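Local coordinates for EGF family domain-containing protein (Toxoplasma gondii, PDB 4Z80), which probably serves in host-cell invasion as an AMA1-like surface antigen, binding a RON2-type partner peptide of the moving junction, at residues D80-A91 / L292-R300; M153-C161 / C265-F275. All coordinates share one frame; numbering follows the deposited sequence.

Contact 1 (D80-A91 / L292-R300)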
loop_
_atom_site.group_PDB
_atom_site.type_symbol
_atom_site.label_atom_id
_atom_site.label_comp_id
_atom_site.label_asym_id
_atom_site.label_seq_id
_atom_site.Cartn_x
_atom_site.Cartn_y
_atom_site.Cartn_z
ATOM N N ASP A 80 3.173 13.583 -4.613
ATOM C CA ASP A 80 3.556 13.988 -3.261
ATOM C C ASP A 80 5.045 13.780 -2.979
ATOM O O ASP A 80 5.653 14.541 -2.228
ATOM C CB ASP A 80 2.708 13.247 -2.216
ATOM C CG ASP A 80 2.897 11.738 -2.248
ATOM O OD1 ASP A 80 2.351 11.061 -3.157
ATOM O OD2 ASP A 80 3.563 11.226 -1.331
ATOM N N THR A 81 5.638 12.771 -3.602
ATOM C CA THR A 81 7.059 12.473 -3.414
ATOM C C THR A 81 8.007 13.514 -4.036
ATOM O O THR A 81 9.180 13.590 -3.660
ATOM C CB THR A 81 7.385 11.085 -3.987
ATOM O OG1 THR A 81 6.726 10.946 -5.253
ATOM C CG2 THR A 81 6.885 9.999 -3.028
ATOM N N LYS A 82 7.527 14.319 -4.976
ATOM C CA LYS A 82 8.389 15.365 -5.534
ATOM C C LYS A 82 8.856 16.299 -4.423
ATOM O O LYS A 82 10.026 16.681 -4.366
ATOM C CB LYS A 82 7.671 16.153 -6.623
ATOM C CG LYS A 82 7.545 15.378 -7.900
ATOM C CD LYS A 82 7.264 16.304 -9.068
ATOM C CE LYS A 82 5.911 16.038 -9.663
ATOM N NZ LYS A 82 5.875 16.488 -11.092
ATOM N N THR A 83 7.945 16.627 -3.522
ATOM C CA THR A 83 8.252 17.515 -2.406
ATOM C C THR A 83 9.031 16.814 -1.301
ATOM O O THR A 83 9.991 17.362 -0.770
ATOM C CB THR A 83 6.962 18.097 -1.807
ATOM O OG1 THR A 83 6.315 18.912 -2.789
ATOM C CG2 THR A 83 7.248 18.941 -0.558
ATOM N N THR A 84 8.618 15.603 -0.949
ATOM C CA THR A 84 9.177 14.934 0.211
ATOM C C THR A 84 10.456 14.161 -0.084
ATOM O O THR A 84 11.267 13.966 0.817
ATOM C CB THR A 84 8.169 13.956 0.801
ATOM O OG1 THR A 84 7.810 13.010 -0.211
ATOM C CG2 THR A 84 6.916 14.693 1.303
ATOM N N VAL A 85 10.630 13.711 -1.326
ATOM C CA VAL A 85 11.780 12.878 -1.697
ATOM C C VAL A 85 12.650 13.534 -2.773
ATOM O O VAL A 85 13.862 13.305 -2.813
ATOM C CB VAL A 85 11.322 11.481 -2.193
ATOM C CG1 VAL A 85 12.533 10.555 -2.410
ATOM C CG2 VAL A 85 10.341 10.866 -1.197
ATOM N N GLY A 86 12.046 14.351 -3.630
ATOM C CA GLY A 86 12.793 15.089 -4.637
ATOM C C GLY A 86 12.657 14.551 -6.047
ATOM O O GLY A 86 13.334 15.026 -6.962
ATOM N N ALA A 87 11.787 13.567 -6.232
ATOM C CA ALA A 87 11.560 12.959 -7.537
ATOM C C ALA A 87 10.124 12.472 -7.587
ATOM O O ALA A 87 9.554 12.153 -6.546
ATOM C CB ALA A 87 12.517 11.816 -7.782
ATOM N N PRO A 88 9.528 12.414 -8.789
ATOM C CA PRO A 88 8.150 11.920 -8.895
ATOM C C PRO A 88 8.107 10.399 -8.828
ATOM O O PRO A 88 8.181 9.705 -9.841
ATOM C CB PRO A 88 7.684 12.450 -10.251
ATOM C CG PRO A 88 8.898 12.702 -11.020
ATOM C CD PRO A 88 10.042 12.911 -10.075
ATOM N N TYR A 89 8.032 9.907 -7.599
ATOM C CA TYR A 89 8.076 8.482 -7.303
ATOM C C TYR A 89 6.711 7.904 -6.928
ATOM O O TYR A 89 5.956 8.504 -6.153
ATOM C CB TYR A 89 9.028 8.217 -6.133
ATOM C CG TYR A 89 10.515 8.277 -6.408
ATOM C CD1 TYR A 89 11.055 7.864 -7.615
ATOM C CD2 TYR A 89 11.383 8.708 -5.417
ATOM C CE1 TYR A 89 12.427 7.902 -7.829
ATOM C CE2 TYR A 89 12.742 8.751 -5.620
ATOM C CZ TYR A 89 13.260 8.351 -6.823
ATOM O OH TYR A 89 14.626 8.397 -7.007
ATOM N N MET A 90 6.425 6.713 -7.448
ATOM C CA MET A 90 5.352 5.882 -6.908
ATOM C C MET A 90 5.927 4.892 -5.894
ATOM O O MET A 90 7.097 4.512 -5.979
ATOM C CB MET A 90 4.608 5.141 -8.030
ATOM C CG MET A 90 5.450 4.197 -8.852
ATOM S SD MET A 90 4.490 3.592 -10.266
ATOM C CE MET A 90 5.665 2.431 -10.947
ATOM N N ALA A 91 5.102 4.487 -4.933
ATOM C CA ALA A 91 5.473 3.442 -3.990
ATOM C C ALA A 91 5.665 2.134 -4.750
ATOM O O ALA A 91 4.820 1.755 -5.567
ATOM C CB ALA A 91 4.412 3.289 -2.908
ATOM N N LEU A 292 -4.178 4.318 0.011
ATOM C CA LEU A 292 -3.468 5.475 0.550
ATOM C C LEU A 292 -3.321 6.519 -0.547
ATOM O O LEU A 292 -3.088 6.190 -1.714
ATOM C CB LEU A 292 -2.099 5.084 1.092
ATOM C CG LEU A 292 -2.077 3.995 2.165
ATOM C CD1 LEU A 292 -0.636 3.664 2.544
ATOM C CD2 LEU A 292 -2.865 4.407 3.390
ATOM N N GLY A 293 -3.433 7.789 -0.176
ATOM C CA GLY A 293 -3.383 8.862 -1.151
ATOM C C GLY A 293 -1.978 9.332 -1.487
ATOM O O GLY A 293 -1.771 10.051 -2.457
ATOM N N TYR A 294 -1.016 8.907 -0.678
ATOM C CA TYR A 294 0.369 9.356 -0.793
ATOM C C TYR A 294 1.329 8.184 -0.963
ATOM O O TYR A 294 1.166 7.135 -0.319
ATOM C CB TYR A 294 0.775 10.147 0.448
ATOM C CG TYR A 294 0.074 11.469 0.680
ATOM C CD1 TYR A 294 -0.214 12.331 -0.370
ATOM C CD2 TYR A 294 -0.268 11.866 1.964
ATOM C CE1 TYR A 294 -0.830 13.560 -0.142
ATOM C CE2 TYR A 294 -0.875 13.091 2.207
ATOM C CZ TYR A 294 -1.155 13.931 1.148
ATOM O OH TYR A 294 -1.770 15.159 1.381
ATOM N N HIS A 295 2.330 8.377 -1.819
ATOM C CA HIS A 295 3.390 7.399 -2.049
ATOM C C HIS A 295 4.515 7.504 -1.025
ATOM O O HIS A 295 5.248 6.540 -0.805
ATOM C CB HIS A 295 3.980 7.563 -3.442
ATOM C CG HIS A 295 3.003 7.314 -4.542
ATOM N ND1 HIS A 295 2.648 6.047 -4.950
ATOM C CD2 HIS A 295 2.302 8.173 -5.317
ATOM C CE1 HIS A 295 1.770 6.139 -5.936
ATOM N NE2 HIS A 295 1.546 7.417 -6.179
ATOM N N THR A 296 4.642 8.675 -0.411
ATOM C CA THR A 296 5.689 8.921 0.578
ATOM C C THR A 296 5.617 7.884 1.692
ATOM O O THR A 296 4.541 7.599 2.213
ATOM C CB THR A 296 5.547 10.345 1.182
ATOM O OG1 THR A 296 5.715 11.332 0.157
ATOM C CG2 THR A 296 6.591 10.587 2.251
ATOM N N GLN A 297 6.767 7.330 2.064
ATOM C CA GLN A 297 6.833 6.402 3.191
ATOM C C GLN A 297 7.657 6.930 4.371
ATOM O O GLN A 297 7.491 6.472 5.492
ATOM C CB GLN A 297 7.392 5.067 2.706
ATOM C CG GLN A 297 6.401 4.295 1.839
ATOM C CD GLN A 297 7.095 3.486 0.767
ATOM O OE1 GLN A 297 7.728 2.472 1.057
ATOM N NE2 GLN A 297 7.020 3.955 -0.471
ATOM N N ASP A 298 8.522 7.909 4.115
ATOM C CA ASP A 298 9.367 8.503 5.157
ATOM C C ASP A 298 9.580 9.973 4.835
ATOM O O ASP A 298 9.936 10.310 3.709
ATOM C CB ASP A 298 10.714 7.769 5.244
ATOM C CG ASP A 298 11.505 8.112 6.499
ATOM O OD1 ASP A 298 12.082 9.214 6.568
ATOM O OD2 ASP A 298 11.583 7.254 7.406
ATOM N N PHE A 299 9.373 10.841 5.817
ATOM C CA PHE A 299 9.644 12.268 5.659
ATOM C C PHE A 299 10.048 12.788 7.023
ATOM O O PHE A 299 9.313 12.631 7.994
ATOM C CB PHE A 299 8.426 13.019 5.114
ATOM C CG PHE A 299 8.701 14.466 4.760
ATOM C CD1 PHE A 299 9.759 14.796 3.932
ATOM C CD2 PHE A 299 7.888 15.483 5.231
ATOM C CE1 PHE A 299 10.012 16.113 3.594
ATOM C CE2 PHE A 299 8.137 16.805 4.893
ATOM C CZ PHE A 299 9.204 17.118 4.075
ATOM N N ARG A 300 11.244 13.360 7.117
ATOM C CA ARG A 300 11.779 13.774 8.410
ATOM C C ARG A 300 12.669 15.008 8.269
ATOM O O ARG A 300 13.502 15.279 9.134
ATOM C CB ARG A 300 12.557 12.628 9.060
ATOM C CG ARG A 300 13.766 12.167 8.268
ATOM C CD ARG A 300 14.513 11.048 8.982
ATOM N NE ARG A 300 13.820 9.766 8.914
ATOM C CZ ARG A 300 14.185 8.685 9.596
ATOM N NH1 ARG A 300 15.233 8.736 10.411
ATOM N NH2 ARG A 300 13.496 7.557 9.462
HETATM O O HOH W 1 -0.105 10.655 -4.533
HETATM O O HOH W 2 11.989 11.838 2.470
#
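Thr84 lays its methyl over the Phe299 ring: CG2 stands 3.9 Å from the ring centroid and 12° off the normal, which identifies a CH-pi contact centred on the face. The hydroxyl of the same residue turns instead to Thr296, and Thr84 OG1 and Thr296 OG1 meet at 2.7 Å.

Next to this pair, the carboxylate of Asp80 takes hold of two successive backbone amides. His295 N donates to Asp80 OD1 over 3.0 Å at a nearly straight 173°. Thr296 N reaches the syn lone pair of Asp80 OD2 at 2.9 Å, while Thr296 OG1 comes to that oxygen on its anti side, tilted out of the carboxylate plane, at 2.6 Å. A chi1 of 62° places CG of Asp80 between its own N and C, an orientation in which both oxygens face the amides of His295 and Thr296. Three donors gripping two oxygens fix the carboxylate's rotation and would offset the cost of burying a charge. CB of Asp80 leans obliquely on the Tyr294 ring, whose hydroxyl is hydrogen-bonded to Glu149 OE2.

At the other end of the contact His295 packs flat against the chain, with Met90 CA over one ring face, 3.6 Å from the centroid. Beyond it the amide of Gln297 brings NE2 to 3.6 Å from Ala91 CB; NE2 is also hydrogen-bonded to His295 O and Gly59 O, and OE1 to Lys100 NZ. Water 2 donates to both Thr84 O and Asp298 O, adding a solvent bridge.

The contact thus fastens helix 80-84 and strand 89-91 to the irregular loop following strand 289-291, in the AMA1-family part of the chain. Strand 60-62 pairs with strand 89-91, and Tyr331 of strand 329-332 touches both Ala91 and Gln297.

Contact 2 (M153-C161 / C265-F275)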
loop_
_atom_site.group_PDB
_atom_site.type_symbol
_atom_site.label_atom_id
_atom_site.label_comp_id
_atom_site.label_asym_id
_atom_site.label_seq_id
_atom_site.Cartn_x
_atom_site.Cartn_y
_atom_site.Cartn_z
ATOM N N MET A 153 -6.711 7.587 1.073
ATOM C CA MET A 153 -7.269 8.227 -0.110
ATOM C C MET A 153 -8.732 8.593 0.137
ATOM O O MET A 153 -9.408 7.971 0.959
ATOM C CB MET A 153 -7.129 7.308 -1.326
ATOM C CG MET A 153 -7.537 7.931 -2.649
ATOM S SD MET A 153 -6.679 9.490 -2.928
ATOM C CE MET A 153 -7.303 9.909 -4.559
ATOM N N TYR A 154 -9.199 9.612 -0.579
ATOM C CA TYR A 154 -10.604 10.012 -0.538
ATOM C C TYR A 154 -11.504 8.809 -0.757
ATOM O O TYR A 154 -11.161 7.882 -1.488
ATOM C CB TYR A 154 -10.878 11.091 -1.592
ATOM C CG TYR A 154 -9.936 12.269 -1.488
ATOM C CD1 TYR A 154 -9.999 13.140 -0.406
ATOM C CD2 TYR A 154 -8.984 12.506 -2.464
ATOM C CE1 TYR A 154 -9.136 14.212 -0.295
ATOM C CE2 TYR A 154 -8.118 13.585 -2.370
ATOM C CZ TYR A 154 -8.196 14.432 -1.284
ATOM O OH TYR A 154 -7.333 15.510 -1.186
ATOM N N ALA A 155 -12.665 8.827 -0.112
ATOM C CA ALA A 155 -13.559 7.677 -0.149
ATOM C C ALA A 155 -14.076 7.374 -1.549
ATOM O O ALA A 155 -14.298 6.216 -1.899
ATOM C CB ALA A 155 -14.725 7.905 0.778
ATOM N N GLY A 156 -14.291 8.416 -2.334
ATOM C CA GLY A 156 -14.833 8.257 -3.667
ATOM C C GLY A 156 -14.907 9.597 -4.363
ATOM O O GLY A 156 -14.552 10.632 -3.787
ATOM N N TYR A 157 -15.360 9.582 -5.610
ATOM C CA TYR A 157 -15.454 10.795 -6.414
ATOM C C TYR A 157 -16.492 10.559 -7.512
ATOM O O TYR A 157 -16.437 9.547 -8.209
ATOM C CB TYR A 157 -14.088 11.173 -7.005
ATOM C CG TYR A 157 -14.151 12.332 -7.967
ATOM C CD1 TYR A 157 -14.479 13.611 -7.530
ATOM C CD2 TYR A 157 -13.892 12.149 -9.316
ATOM C CE1 TYR A 157 -14.548 14.669 -8.421
ATOM C CE2 TYR A 157 -13.953 13.199 -10.206
ATOM C CZ TYR A 157 -14.287 14.448 -9.761
ATOM O OH TYR A 157 -14.352 15.483 -10.668
ATOM N N LEU A 158 -17.443 11.492 -7.630
ATOM C CA LEU A 158 -18.632 11.360 -8.490
ATOM C C LEU A 158 -19.489 10.191 -8.004
ATOM O O LEU A 158 -19.131 9.506 -7.053
ATOM C CB LEU A 158 -18.243 11.186 -9.966
ATOM C CG LEU A 158 -17.314 12.275 -10.508
ATOM C CD1 LEU A 158 -16.926 12.005 -11.953
ATOM C CD2 LEU A 158 -17.941 13.652 -10.369
ATOM N N THR A 159 -20.642 9.967 -8.624
ATOM C CA THR A 159 -21.536 8.925 -8.112
ATOM C C THR A 159 -20.957 7.526 -8.290
ATOM O O THR A 159 -21.239 6.628 -7.497
ATOM C CB THR A 159 -22.932 8.970 -8.787
ATOM O OG1 THR A 159 -22.791 8.928 -10.212
ATOM C CG2 THR A 159 -23.674 10.224 -8.383
ATOM N N HIS A 160 -20.156 7.338 -9.331
ATOM C CA HIS A 160 -19.606 6.023 -9.635
ATOM C C HIS A 160 -18.457 6.159 -10.622
ATOM O O HIS A 160 -18.273 7.207 -11.244
ATOM C CB HIS A 160 -20.695 5.097 -10.198
ATOM C CG HIS A 160 -21.273 5.574 -11.491
ATOM N ND1 HIS A 160 -22.182 6.608 -11.561
ATOM C CD2 HIS A 160 -21.067 5.165 -12.766
ATOM C CE1 HIS A 160 -22.508 6.819 -12.825
ATOM N NE2 HIS A 160 -21.846 5.957 -13.577
ATOM N N CYS A 161 -17.678 5.089 -10.733
ATOM C CA CYS A 161 -16.530 5.033 -11.613
ATOM C C CYS A 161 -16.609 3.772 -12.478
ATOM O O CYS A 161 -16.802 2.682 -11.945
ATOM C CB CYS A 161 -15.239 5.036 -10.795
ATOM S SG CYS A 161 -13.776 4.921 -11.835
ATOM N N CYS A 265 -10.427 6.806 -11.721
ATOM C CA CYS A 265 -11.588 7.264 -10.964
ATOM C C CYS A 265 -11.343 8.611 -10.298
ATOM O O CYS A 265 -12.288 9.271 -9.880
ATOM C CB CYS A 265 -11.964 6.243 -9.893
ATOM S SG CYS A 265 -12.267 4.569 -10.504
ATOM N N TRP A 266 -10.076 9.005 -10.182
ATOM C CA TRP A 266 -9.720 10.243 -9.500
ATOM C C TRP A 266 -9.471 11.350 -10.504
ATOM O O TRP A 266 -8.952 11.103 -11.593
ATOM C CB TRP A 266 -8.479 10.051 -8.624
ATOM C CG TRP A 266 -8.560 8.839 -7.780
ATOM C CD1 TRP A 266 -7.756 7.744 -7.856
ATOM C CD2 TRP A 266 -9.500 8.578 -6.730
ATOM N NE1 TRP A 266 -8.130 6.818 -6.918
ATOM C CE2 TRP A 266 -9.199 7.303 -6.212
ATOM C CE3 TRP A 266 -10.563 9.297 -6.173
ATOM C CZ2 TRP A 266 -9.921 6.730 -5.162
ATOM C CZ3 TRP A 266 -11.280 8.724 -5.128
ATOM C CH2 TRP A 266 -10.957 7.458 -4.636
ATOM N N PRO A 267 -9.824 12.588 -10.141
ATOM C CA PRO A 267 -9.637 13.687 -11.085
ATOM C C PRO A 267 -8.190 14.153 -11.152
ATOM O O PRO A 267 -7.509 14.197 -10.122
ATOM C CB PRO A 267 -10.528 14.784 -10.512
ATOM C CG PRO A 267 -10.482 14.553 -9.053
ATOM C CD PRO A 267 -10.395 13.057 -8.865
ATOM N N TYR A 268 -7.731 14.482 -12.354
ATOM C CA TYR A 268 -6.467 15.177 -12.528
ATOM C C TYR A 268 -6.620 16.354 -13.480
ATOM O O TYR A 268 -7.144 16.210 -14.586
ATOM C CB TYR A 268 -5.366 14.252 -13.061
ATOM C CG TYR A 268 -4.143 15.057 -13.437
ATOM C CD1 TYR A 268 -3.363 15.661 -12.457
ATOM C CD2 TYR A 268 -3.803 15.265 -14.766
ATOM C CE1 TYR A 268 -2.267 16.424 -12.791
ATOM C CE2 TYR A 268 -2.704 16.034 -15.108
ATOM C CZ TYR A 268 -1.940 16.604 -14.113
ATOM O OH TYR A 268 -0.848 17.372 -14.437
ATOM N N LYS A 269 -6.145 17.511 -13.034
ATOM C CA LYS A 269 -6.048 18.702 -13.870
ATOM C C LYS A 269 -4.659 19.292 -13.684
ATOM O O LYS A 269 -4.131 19.299 -12.567
ATOM C CB LYS A 269 -7.134 19.707 -13.504
ATOM C CG LYS A 269 -7.130 20.973 -14.324
ATOM C CD LYS A 269 -8.379 21.766 -13.997
ATOM C CE LYS A 269 -8.490 23.035 -14.816
ATOM N NZ LYS A 269 -9.828 23.666 -14.635
ATOM N N SER A 270 -4.079 19.770 -14.784
ATOM C CA SER A 270 -2.699 20.251 -14.819
ATOM C C SER A 270 -2.378 21.114 -13.606
ATOM O O SER A 270 -3.119 22.037 -13.274
ATOM C CB SER A 270 -2.448 21.039 -16.111
ATOM O OG SER A 270 -1.065 21.132 -16.394
ATOM N N GLY A 271 -1.282 20.787 -12.931
ATOM C CA GLY A 271 -0.863 21.519 -11.749
ATOM C C GLY A 271 -1.361 20.933 -10.434
ATOM O O GLY A 271 -0.859 21.292 -9.372
ATOM N N GLY A 272 -2.347 20.040 -10.503
ATOM C CA GLY A 272 -2.925 19.438 -9.307
ATOM C C GLY A 272 -2.297 18.088 -9.013
ATOM O O GLY A 272 -1.481 17.607 -9.789
ATOM N N ASN A 273 -2.655 17.488 -7.881
ATOM C CA ASN A 273 -2.191 16.139 -7.566
ATOM C C ASN A 273 -2.682 15.130 -8.591
ATOM O O ASN A 273 -3.855 15.124 -8.963
ATOM C CB ASN A 273 -2.644 15.718 -6.166
ATOM C CG ASN A 273 -1.722 16.228 -5.078
ATOM O OD1 ASN A 273 -0.732 15.582 -4.717
ATOM N ND2 ASN A 273 -2.042 17.388 -4.549
ATOM N N CYS A 274 -1.755 14.299 -9.053
ATOM C CA CYS A 274 -2.039 13.224 -9.987
ATOM C C CYS A 274 -1.948 11.917 -9.216
ATOM O O CYS A 274 -0.870 11.550 -8.750
ATOM C CB CYS A 274 -1.052 13.242 -11.154
ATOM S SG CYS A 274 -1.656 12.487 -12.685
ATOM N N PHE A 275 -3.082 11.236 -9.074
ATOM C CA PHE A 275 -3.183 10.018 -8.275
ATOM C C PHE A 275 -3.112 8.790 -9.172
ATOM O O PHE A 275 -3.994 8.563 -9.998
ATOM C CB PHE A 275 -4.489 10.005 -7.468
ATOM C CG PHE A 275 -4.588 11.113 -6.453
ATOM C CD1 PHE A 275 -3.960 10.998 -5.223
ATOM C CD2 PHE A 275 -5.293 12.272 -6.732
ATOM C CE1 PHE A 275 -4.045 12.010 -4.284
ATOM C CE2 PHE A 275 -5.373 13.289 -5.800
ATOM C CZ PHE A 275 -4.745 13.155 -4.571
HETATM O O HOH W 3 -14.949 8.465 -10.388
#
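Met153 drives its thioether end into a cleft between the faces of Trp266 and Phe275, a Met-aromatic motif with SD above both rings and CE in CH-pi contact with each. CE sits 3.5 Å from the centroid of the five-membered Trp266 ring, 18° off its normal, and 3.6 Å from that of Phe275. SD stands 4.2 Å from the Phe275 centroid. The bend at chi2 (53°) turns the sulfur and methyl into the wedge, and CG lies over the same face of the indole, above CZ2.

The far end of the indole slots into a hollow formed by the bend at 154-157. Tyr154 O, which is hydrogen-bonded to His212 NE2, lies 3.2 Å from Trp266 CH2, and Gly156 C approaches CZ3. Phe275 CZ comes to the edge of the Tyr154 ring, 4.1 Å from CE2, the two side chains crossing at about a right angle.

The Tyr157 ring is clamped between Leu158 CG on one face and Pro267 CD on the opposite one, with CD 3.8 Å from the ring centroid. Its OH is hydrogen-bonded to Ser11 O of the bound RON2L1 peptide chain, and Trp266 O and Tyr268 N both hydrogen-bond to Asn9 of that chain. The Tyr157 ring and the 266-268 backbone thus form part of the surface that meets the peptide.

A disulfide from Cys161 to Cys265, left-handed with chi3 of -80°, pins the end of the contact covalently. Beside it, water 3 donates to Tyr157 O at 2.9 Å and to Cys265 O at 2.8 Å, stitching the two backbones together.

In the fold
After the N-terminal helices and strands, the chain reaches helix 80-84 and strand 89-91, then travels to 153-161. About a hundred residues later 265-275 returns to that segment, and contact 2 closes the inner loop. The chain continues through strands 280-283 and 289-291, after which 292-300 reaches back to 80-91 and contact 1 closes the outer loop; contact 2 is thus nested within it. Although their centres are 18 Å apart, the contacts touch, Gly293 O meeting Phe275 CE1 at 3.5 Å. The disulfide Cys72-Cys274 adds a covalent tie, joining the chain just before helix 80-84 to the loop that leads into strand 280-283.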